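Local coordinates for rhusiopathiae surface protein B (Erysipelothrix rhusiopathiae, PDB 3V10) that probably binds collagen as a surface adhesin anchored to the bacterial cell wall, this chain being its collagen-binding region, at residues A[53-66]-A[117-131]. Sequence-based numbering, arbitrary orientation.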
ATOM      1  N   LEU A  53      19.405  -6.079  -4.351  1.00 10.25           N
ATOM      2  CA  LEU A  53      18.953  -5.279  -3.224  1.00 11.02           C
ATOM      3  C   LEU A  53      18.366  -6.247  -2.201  1.00 11.06           C
ATOM      4  O   LEU A  53      17.694  -7.211  -2.567  1.00 13.13           O
ATOM      5  CB  LEU A  53      17.884  -4.281  -3.683  1.00 12.55           C
ATOM      6  CG  LEU A  53      18.305  -3.362  -4.835  1.00 12.47           C
ATOM      7  CD1 LEU A  53      17.151  -2.443  -5.223  1.00 15.18           C
ATOM      8  CD2 LEU A  53      19.514  -2.548  -4.419  1.00 13.82           C
ATOM      9  N   THR A  54      18.633  -5.998  -0.925  1.00 10.20           N
ATOM     10  CA  THR A  54      18.122  -6.857   0.134  1.00 11.49           C
ATOM     11  C   THR A  54      17.412  -6.042   1.200  1.00 11.36           C
ATOM     12  O   THR A  54      18.049  -5.334   1.972  1.00 11.57           O
ATOM     13  CB  THR A  54      19.254  -7.649   0.808  1.00 12.29           C
ATOM     14  OG1 THR A  54      19.997  -8.362  -0.187  1.00 14.71           O
ATOM     15  CG2 THR A  54      18.685  -8.641   1.813  1.00 15.58           C
ATOM     16  N   LEU A  55      16.089  -6.145   1.234  1.00  8.81           N
ATOM     17  CA  LEU A  55      15.298  -5.430   2.219  1.00  9.18           C
ATOM     18  C   LEU A  55      15.638  -6.002   3.596  1.00 10.03           C
ATOM     19  O   LEU A  55      15.869  -7.200   3.745  1.00  9.16           O
ATOM     20  CB  LEU A  55      13.809  -5.579   1.897  1.00  7.81           C
ATOM     21  CG  LEU A  55      13.374  -4.827   0.632  1.00 10.81           C
ATOM     22  CD1 LEU A  55      12.021  -5.329   0.156  1.00  7.30           C
ATOM     23  CD2 LEU A  55      13.339  -3.318   0.907  1.00  9.95           C
ATOM     24  N   PRO A  56      15.668  -5.144   4.625  1.00  9.70           N
ATOM     25  CA  PRO A  56      15.995  -5.563   5.991  1.00 10.92           C
ATOM     26  C   PRO A  56      14.933  -6.400   6.689  1.00 10.86           C
ATOM     27  O   PRO A  56      13.777  -6.438   6.275  1.00 10.64           O
ATOM     28  CB  PRO A  56      16.231  -4.233   6.701  1.00  8.90           C
ATOM     29  CG  PRO A  56      15.176  -3.366   6.061  1.00  8.82           C
ATOM     30  CD  PRO A  56      15.265  -3.727   4.587  1.00  8.58           C
ATOM     31  N   SER A  57      15.337  -7.068   7.761  1.00  9.77           N
ATOM     32  CA  SER A  57      14.406  -7.881   8.524  1.00 11.40           C
ATOM     33  C   SER A  57      15.082  -8.397   9.779  1.00 11.57           C
ATOM     34  O   SER A  57      16.303  -8.397   9.874  1.00 11.22           O
ATOM     35  CB  SER A  57      13.959  -9.086   7.695  1.00 12.87           C
ATOM     36  OG  SER A  57      15.055  -9.957   7.470  1.00 14.79           O
ATOM     37  N   ASN A  58      14.280  -8.805  10.754  1.00 13.71           N
ATOM     38  CA  ASN A  58      14.824  -9.420  11.957  1.00 14.37           C
ATOM     39  C   ASN A  58      13.927 -10.621  12.207  1.00 15.73           C
ATOM     40  O   ASN A  58      13.266 -11.081  11.281  1.00 13.59           O
ATOM     41  CB  ASN A  58      14.888  -8.460  13.166  1.00 14.22           C
ATOM     42  CG  ASN A  58      13.548  -7.890  13.568  1.00 15.98           C
ATOM     43  OD1 ASN A  58      12.516  -8.539  13.451  1.00 15.13           O
ATOM     44  ND2 ASN A  58      13.571  -6.664  14.088  1.00 15.50           N
ATOM     45  N   ASP A  59      13.886 -11.141  13.426  1.00 16.22           N
ATOM     46  CA  ASP A  59      13.057 -12.317  13.679  1.00 18.98           C
ATOM     47  C   ASP A  59      11.548 -12.096  13.716  1.00 18.23           C
ATOM     48  O   ASP A  59      10.782 -13.056  13.609  1.00 18.57           O
ATOM     49  CB  ASP A  59      13.511 -13.004  14.972  1.00 23.24           C
ATOM     50  CG  ASP A  59      14.694 -13.930  14.752  1.00 29.09           C
ATOM     51  OD1 ASP A  59      15.679 -13.495  14.118  1.00 32.33           O
ATOM     52  OD2 ASP A  59      14.642 -15.093  15.213  1.00 32.33           O
ATOM     53  N   GLU A  60      11.113 -10.849  13.853  1.00 15.54           N
ATOM     54  CA  GLU A  60       9.680 -10.555  13.912  1.00 16.08           C
ATOM     55  C   GLU A  60       9.176  -9.637  12.798  1.00 13.47           C
ATOM     56  O   GLU A  60       7.999  -9.679  12.438  1.00 16.99           O
ATOM     57  CB  GLU A  60       9.331  -9.929  15.268  1.00 15.41           C
ATOM     58  CG  GLU A  60       9.757 -10.768  16.463  1.00 18.34           C
ATOM     59  CD  GLU A  60       9.346 -10.156  17.788  1.00 19.05           C
ATOM     60  OE1 GLU A  60       9.417  -8.914  17.928  1.00 18.88           O
ATOM     61  OE2 GLU A  60       8.964 -10.922  18.695  1.00 22.47           O
ATOM     62  N   VAL A  61      10.062  -8.811  12.254  1.00 12.02           N
ATOM     63  CA  VAL A  61       9.683  -7.874  11.198  1.00 11.63           C
ATOM     64  C   VAL A  61      10.522  -8.054   9.934  1.00 11.97           C
ATOM     65  O   VAL A  61      11.752  -8.029   9.983  1.00 12.68           O
ATOM     66  CB  VAL A  61       9.832  -6.411  11.687  1.00 11.82           C
ATOM     67  CG1 VAL A  61       9.378  -5.436  10.599  1.00 10.91           C
ATOM     68  CG2 VAL A  61       9.029  -6.208  12.948  1.00 13.09           C
ATOM     69  N   SER A  62       9.851  -8.240   8.802  1.00 12.88           N
ATOM     70  CA  SER A  62      10.533  -8.405   7.526  1.00 12.61           C
ATOM     71  C   SER A  62       9.904  -7.504   6.475  1.00 11.35           C
ATOM     72  O   SER A  62       8.682  -7.407   6.380  1.00 11.85           O
ATOM     73  CB  SER A  62      10.460  -9.866   7.050  1.00 15.13           C
ATOM     74  OG  SER A  62      11.269 -10.714   7.851  1.00 21.52           O
ATOM     75  N   LEU A  63      10.745  -6.823   5.706  1.00 10.58           N
ATOM     76  CA  LEU A  63      10.258  -5.966   4.634  1.00  9.97           C
ATOM     77  C   LEU A  63      10.355  -6.782   3.363  1.00  9.45           C
ATOM     78  O   LEU A  63      11.310  -7.538   3.184  1.00 10.13           O
ATOM     79  CB  LEU A  63      11.110  -4.702   4.503  1.00 10.71           C
ATOM     80  CG  LEU A  63      10.679  -3.527   5.384  1.00 13.17           C
ATOM     81  CD1 LEU A  63      10.846  -3.897   6.846  1.00 10.98           C
ATOM     82  CD2 LEU A  63      11.518  -2.301   5.041  1.00 12.84           C
ATOM     83  N   ARG A  64       9.365  -6.643   2.490  1.00  8.49           N
ATOM     84  CA  ARG A  64       9.356  -7.391   1.240  1.00 10.14           C
ATOM     85  C   ARG A  64       8.656  -6.604   0.140  1.00  8.80           C
ATOM     86  O   ARG A  64       7.960  -5.617   0.405  1.00  9.03           O
ATOM     87  CB  ARG A  64       8.652  -8.739   1.435  1.00 13.03           C
ATOM     88  CG  ARG A  64       7.151  -8.643   1.684  1.00 14.14           C
ATOM     89  CD  ARG A  64       6.503 -10.019   1.621  1.00 18.68           C
ATOM     90  NE  ARG A  64       5.045  -9.945   1.531  1.00 22.19           N
ATOM     91  CZ  ARG A  64       4.262  -9.467   2.491  1.00 22.78           C
ATOM     92  NH1 ARG A  64       2.950  -9.434   2.326  1.00 25.27           N
ATOM     93  NH2 ARG A  64       4.791  -9.020   3.620  1.00 25.57           N
ATOM     94  N   SER A  65       8.863  -7.029  -1.100  1.00  7.29           N
ATOM     95  CA  SER A  65       8.224  -6.373  -2.232  1.00  8.86           C
ATOM     96  C   SER A  65       6.724  -6.666  -2.159  1.00  7.33           C
ATOM     97  O   SER A  65       6.311  -7.641  -1.531  1.00  8.70           O
ATOM     98  CB  SER A  65       8.805  -6.917  -3.547  1.00  7.97           C
ATOM     99  OG  SER A  65       7.987  -6.579  -4.654  1.00  8.54           O
ATOM    100  N   LEU A  66       5.907  -5.822  -2.775  1.00  9.06           N
ATOM    101  CA  LEU A  66       4.460  -6.045  -2.780  1.00 10.78           C
ATOM    102  C   LEU A  66       4.099  -7.074  -3.846  1.00 12.58           C
ATOM    103  O   LEU A  66       2.983  -7.601  -3.870  1.00 13.10           O
ATOM    104  CB  LEU A  66       3.707  -4.754  -3.105  1.00 12.24           C
ATOM    105  CG  LEU A  66       3.483  -3.691  -2.031  1.00 13.71           C
ATOM    106  CD1 LEU A  66       4.811  -3.227  -1.448  1.00 16.68           C
ATOM    107  CD2 LEU A  66       2.730  -2.521  -2.666  1.00 14.46           C
ATOM    108  N   LEU A 117      11.828   1.796  -5.174  1.00 14.02           N
ATOM    109  CA  LEU A 117      11.275   0.537  -4.689  1.00 13.76           C
ATOM    110  C   LEU A 117      10.248   0.715  -3.582  1.00 12.76           C
ATOM    111  O   LEU A 117      10.449   1.488  -2.654  1.00 12.16           O
ATOM    112  CB  LEU A 117      12.421  -0.351  -4.187  1.00 13.78           C
ATOM    113  CG  LEU A 117      12.104  -1.680  -3.499  1.00 16.07           C
ATOM    114  CD1 LEU A 117      11.477  -2.655  -4.484  1.00 15.16           C
ATOM    115  CD2 LEU A 117      13.399  -2.265  -2.944  1.00 16.10           C
ATOM    116  N   LYS A 118       9.142  -0.013  -3.693  1.00 10.17           N
ATOM    117  CA  LYS A 118       8.084   0.045  -2.696  1.00  8.16           C
ATOM    118  C   LYS A 118       8.110  -1.252  -1.908  1.00  9.46           C
ATOM    119  O   LYS A 118       8.268  -2.326  -2.490  1.00 10.80           O
ATOM    120  CB  LYS A 118       6.726   0.217  -3.382  1.00  9.77           C
ATOM    121  CG  LYS A 118       6.657   1.440  -4.279  1.00 11.90           C
ATOM    122  CD  LYS A 118       7.044   2.692  -3.505  1.00 13.47           C
ATOM    123  CE  LYS A 118       7.069   3.925  -4.389  1.00 15.32           C
ATOM    124  NZ  LYS A 118       5.704   4.294  -4.858  1.00 17.44           N
ATOM    125  N   SER A 119       7.958  -1.162  -0.591  1.00  9.04           N
ATOM    126  CA  SER A 119       7.975  -2.361   0.236  1.00 10.92           C
ATOM    127  C   SER A 119       6.870  -2.362   1.281  1.00 12.58           C
ATOM    128  O   SER A 119       6.303  -1.321   1.610  1.00 13.47           O
ATOM    129  CB  SER A 119       9.332  -2.507   0.936  1.00 12.30           C
ATOM    130  OG  SER A 119       9.509  -1.506   1.922  1.00 13.22           O
ATOM    131  N   VAL A 120       6.562  -3.549   1.783  1.00 12.63           N
ATOM    132  CA  VAL A 120       5.546  -3.721   2.810  1.00 13.05           C
ATOM    133  C   VAL A 120       6.181  -4.564   3.905  1.00 13.32           C
ATOM    134  O   VAL A 120       7.066  -5.380   3.631  1.00 12.41           O
ATOM    135  CB  VAL A 120       4.295  -4.453   2.244  1.00 15.35           C
ATOM    136  CG1 VAL A 120       4.704  -5.767   1.584  1.00 15.54           C
ATOM    137  CG2 VAL A 120       3.296  -4.715   3.352  1.00 17.00           C
ATOM    138  N   TYR A 121       5.767  -4.361   5.150  1.00 12.41           N
ATOM    139  CA  TYR A 121       6.341  -5.153   6.226  1.00 12.86           C
ATOM    140  C   TYR A 121       5.319  -5.975   6.988  1.00 13.76           C
ATOM    141  O   TYR A 121       4.157  -5.590   7.120  1.00 13.45           O
ATOM    142  CB  TYR A 121       7.122  -4.279   7.222  1.00 13.31           C
ATOM    143  CG  TYR A 121       6.291  -3.361   8.091  1.00 12.80           C
ATOM    144  CD1 TYR A 121       6.047  -2.044   7.713  1.00 11.48           C
ATOM    145  CD2 TYR A 121       5.779  -3.801   9.313  1.00 13.92           C
ATOM    146  CE1 TYR A 121       5.321  -1.179   8.528  1.00 13.12           C
ATOM    147  CE2 TYR A 121       5.047  -2.945  10.140  1.00 14.09           C
ATOM    148  CZ  TYR A 121       4.828  -1.634   9.739  1.00 14.09           C
ATOM    149  OH  TYR A 121       4.155  -0.759  10.561  1.00 16.43           O
ATOM    150  N   ASP A 122       5.774  -7.132   7.454  1.00 15.70           N
ATOM    151  CA  ASP A 122       4.961  -8.030   8.251  1.00 18.69           C
ATOM    152  C   ASP A 122       5.547  -7.915   9.648  1.00 18.85           C
ATOM    153  O   ASP A 122       6.737  -7.660   9.802  1.00 19.02           O
ATOM    154  CB  ASP A 122       5.087  -9.479   7.768  1.00 22.24           C
ATOM    155  CG  ASP A 122       4.452  -9.704   6.410  1.00 26.01           C
ATOM    156  OD1 ASP A 122       3.311  -9.236   6.196  1.00 28.65           O
ATOM    157  OD2 ASP A 122       5.091 -10.362   5.561  1.00 30.28           O
ATOM    158  N   ASN A 123       4.713  -8.089  10.663  1.00 17.63           N
ATOM    159  CA  ASN A 123       5.170  -8.006  12.047  1.00 17.29           C
ATOM    160  C   ASN A 123       4.489  -9.118  12.828  1.00 16.63           C
ATOM    161  O   ASN A 123       3.274  -9.108  13.000  1.00 19.60           O
ATOM    162  CB  ASN A 123       4.826  -6.626  12.622  1.00 17.14           C
ATOM    163  CG  ASN A 123       4.795  -6.609  14.140  1.00 16.06           C
ATOM    164  OD1 ASN A 123       5.627  -7.227  14.808  1.00 16.01           O
ATOM    165  ND2 ASN A 123       3.836  -5.877  14.693  1.00 17.84           N
ATOM    166  N   ALA A 124       5.285 -10.077  13.288  1.00 16.13           N
ATOM    167  CA  ALA A 124       4.778 -11.236  14.020  1.00 17.04           C
ATOM    168  C   ALA A 124       4.586 -11.033  15.520  1.00 18.25           C
ATOM    169  O   ALA A 124       3.991 -11.881  16.190  1.00 20.28           O
ATOM    170  CB  ALA A 124       5.699 -12.425  13.778  1.00 17.90           C
ATOM    171  N   TYR A 125       5.078  -9.916  16.046  1.00 17.02           N
ATOM    172  CA  TYR A 125       4.965  -9.626  17.475  1.00 18.94           C
ATOM    173  C   TYR A 125       3.515  -9.558  17.943  1.00 18.91           C
ATOM    174  O   TYR A 125       2.678  -8.927  17.304  1.00 20.31           O
ATOM    175  CB  TYR A 125       5.660  -8.302  17.798  1.00 16.53           C
ATOM    176  CG  TYR A 125       5.637  -7.934  19.268  1.00 17.38           C
ATOM    177  CD1 TYR A 125       6.315  -8.709  20.209  1.00 20.78           C
ATOM    178  CD2 TYR A 125       4.963  -6.799  19.711  1.00 17.39           C
ATOM    179  CE1 TYR A 125       6.327  -8.356  21.560  1.00 19.28           C
ATOM    180  CE2 TYR A 125       4.968  -6.436  21.057  1.00 19.71           C
ATOM    181  CZ  TYR A 125       5.654  -7.220  21.974  1.00 20.48           C
ATOM    182  OH  TYR A 125       5.681  -6.859  23.305  1.00 20.92           O
ATOM    183  N   ARG A 126       3.226 -10.203  19.069  1.00 19.69           N
ATOM    184  CA  ARG A 126       1.875 -10.200  19.621  1.00 20.94           C
ATOM    185  C   ARG A 126       1.901  -9.945  21.124  1.00 22.16           C
ATOM    186  O   ARG A 126       0.887 -10.112  21.810  1.00 22.87           O
ATOM    187  CB  ARG A 126       1.185 -11.536  19.335  1.00 22.60           C
ATOM    188  CG  ARG A 126       0.990 -11.831  17.852  1.00 21.81           C
ATOM    189  CD  ARG A 126      -0.080 -10.939  17.235  1.00 23.26           C
ATOM    190  NE  ARG A 126      -0.251 -11.202  15.807  1.00 23.97           N
ATOM    191  CZ  ARG A 126       0.616 -10.842  14.864  1.00 22.33           C
ATOM    192  NH1 ARG A 126       1.725 -10.193  15.187  1.00 24.36           N
ATOM    193  NH2 ARG A 126       0.376 -11.138  13.592  1.00 24.88           N
ATOM    194  N   GLY A 127       3.063  -9.534  21.628  1.00 21.46           N
ATOM    195  CA  GLY A 127       3.209  -9.264  23.050  1.00 22.36           C
ATOM    196  C   GLY A 127       2.372  -8.110  23.580  1.00 23.07           C
ATOM    197  O   GLY A 127       1.893  -7.265  22.822  1.00 23.33           O
ATOM    198  N   GLU A 128       2.202  -8.073  24.900  1.00 23.40           N
ATOM    199  CA  GLU A 128       1.418  -7.028  25.554  1.00 24.28           C
ATOM    200  C   GLU A 128       2.042  -5.635  25.463  1.00 23.16           C
ATOM    201  O   GLU A 128       1.364  -4.666  25.120  1.00 24.07           O
ATOM    202  CB  GLU A 128       1.198  -7.384  27.032  1.00 25.76           C
ATOM    203  CG  GLU A 128       0.314  -8.601  27.269  1.00 27.75           C
ATOM    204  CD  GLU A 128       0.854  -9.854  26.612  1.00 30.68           C
ATOM    205  OE1 GLU A 128       2.041 -10.183  26.835  1.00 32.82           O
ATOM    206  OE2 GLU A 128       0.088 -10.512  25.873  1.00 32.21           O
ATOM    207  N   ASP A 129       3.332  -5.535  25.763  1.00 23.44           N
ATOM    208  CA  ASP A 129       4.016  -4.245  25.735  1.00 24.28           C
ATOM    209  C   ASP A 129       4.273  -3.728  24.321  1.00 23.94           C
ATOM    210  O   ASP A 129       4.490  -4.508  23.397  1.00 23.94           O
ATOM    211  CB  ASP A 129       5.355  -4.333  26.482  1.00 26.44           C
ATOM    212  CG  ASP A 129       5.207  -4.849  27.904  1.00 28.69           C
ATOM    213  OD1 ASP A 129       4.244  -4.444  28.591  1.00 26.86           O
ATOM    214  OD2 ASP A 129       6.064  -5.650  28.338  1.00 30.13           O
ATOM    215  N   ASP A 130       4.236  -2.409  24.152  1.00 24.04           N
ATOM    216  CA  ASP A 130       4.514  -1.825  22.846  1.00 23.72           C
ATOM    217  C   ASP A 130       6.000  -2.036  22.597  1.00 22.48           C
ATOM    218  O   ASP A 130       6.806  -1.945  23.519  1.00 23.51           O
ATOM    219  CB  ASP A 130       4.188  -0.334  22.826  1.00 26.40           C
ATOM    220  CG  ASP A 130       2.705  -0.065  22.885  1.00 27.31           C
ATOM    221  OD1 ASP A 130       1.915  -0.979  22.562  1.00 30.07           O
ATOM    222  OD2 ASP A 130       2.332   1.070  23.243  1.00 32.62           O
ATOM    223  N   LYS A 131       6.360  -2.304  21.349  1.00 21.68           N
ATOM    224  CA  LYS A 131       7.749  -2.582  21.003  1.00 20.13           C
ATOM    225  C   LYS A 131       8.208  -1.773  19.792  1.00 17.37           C
ATOM    226  O   LYS A 131       7.389  -1.298  19.008  1.00 17.40           O
ATOM    227  CB  LYS A 131       7.875  -4.081  20.720  1.00 21.23           C
ATOM    228  CG  LYS A 131       9.280  -4.642  20.649  1.00 22.90           C
ATOM    229  CD  LYS A 131       9.193  -6.158  20.494  1.00 23.48           C
ATOM    230  CE  LYS A 131      10.555  -6.824  20.466  1.00 24.07           C
ATOM    231  NZ  LYS A 131      10.410  -8.307  20.444  1.00 24.67           N
TER
HETATM  232  O   HOH W   1       7.532  -3.853  -4.637  1.00 15.51           O
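With CG turned between its backbone N and carbonyl carbon (chi1 69°) and the chain extended from there to NE, Arg64 runs beside Val120 and carries its guanidinium group over CG1 of that valine, which lies 3.8 Å from the guanidinium plane. A turn about the last torsion (chi4 -65°) then brings NH2 to the carboxylate of Asp122 in a salt bridge of doubtful geometry, the modelled atoms standing too close. Glu60, in the loop before strand 61-65, makes a salt bridge with Lys131 beyond the end of strand 117-123: the extended chains cross at about a right angle, Lys131 NZ meeting Glu60 OE1 at 2.8 Å from above the carboxylate plane. The straight lysine chain lays CD over one face of the Tyr125 ring, while Gln153 donates a further hydrogen bond to Glu60 OE1.

Arg64, Val120 and Asp122 stand on one face of an antiparallel strand pair, 61-65 against 117-123, within the Ig-like domain. Arg64 and Val120 form a hydrogen-bonded pair, with Arg64 N to Val120 O and Val120 N to Arg64 O both at 2.9 Å. At Ser62 and Asp122 the ladder is less even, the bond from Ser62 N to Asp122 O being weak. Val61, Leu63 and Tyr121 share the other face, where Leu63 CD1 packs 3.8 Å from Tyr121 CB and strand 150-153 covers Val61 and Tyr121. Just ahead of strand 61-65, Asn58 OD1 accepts from opposite faces of its amide plane: the bond from Glu60 N closes an Asx turn, and with that from Val61 N it makes an Asx motif.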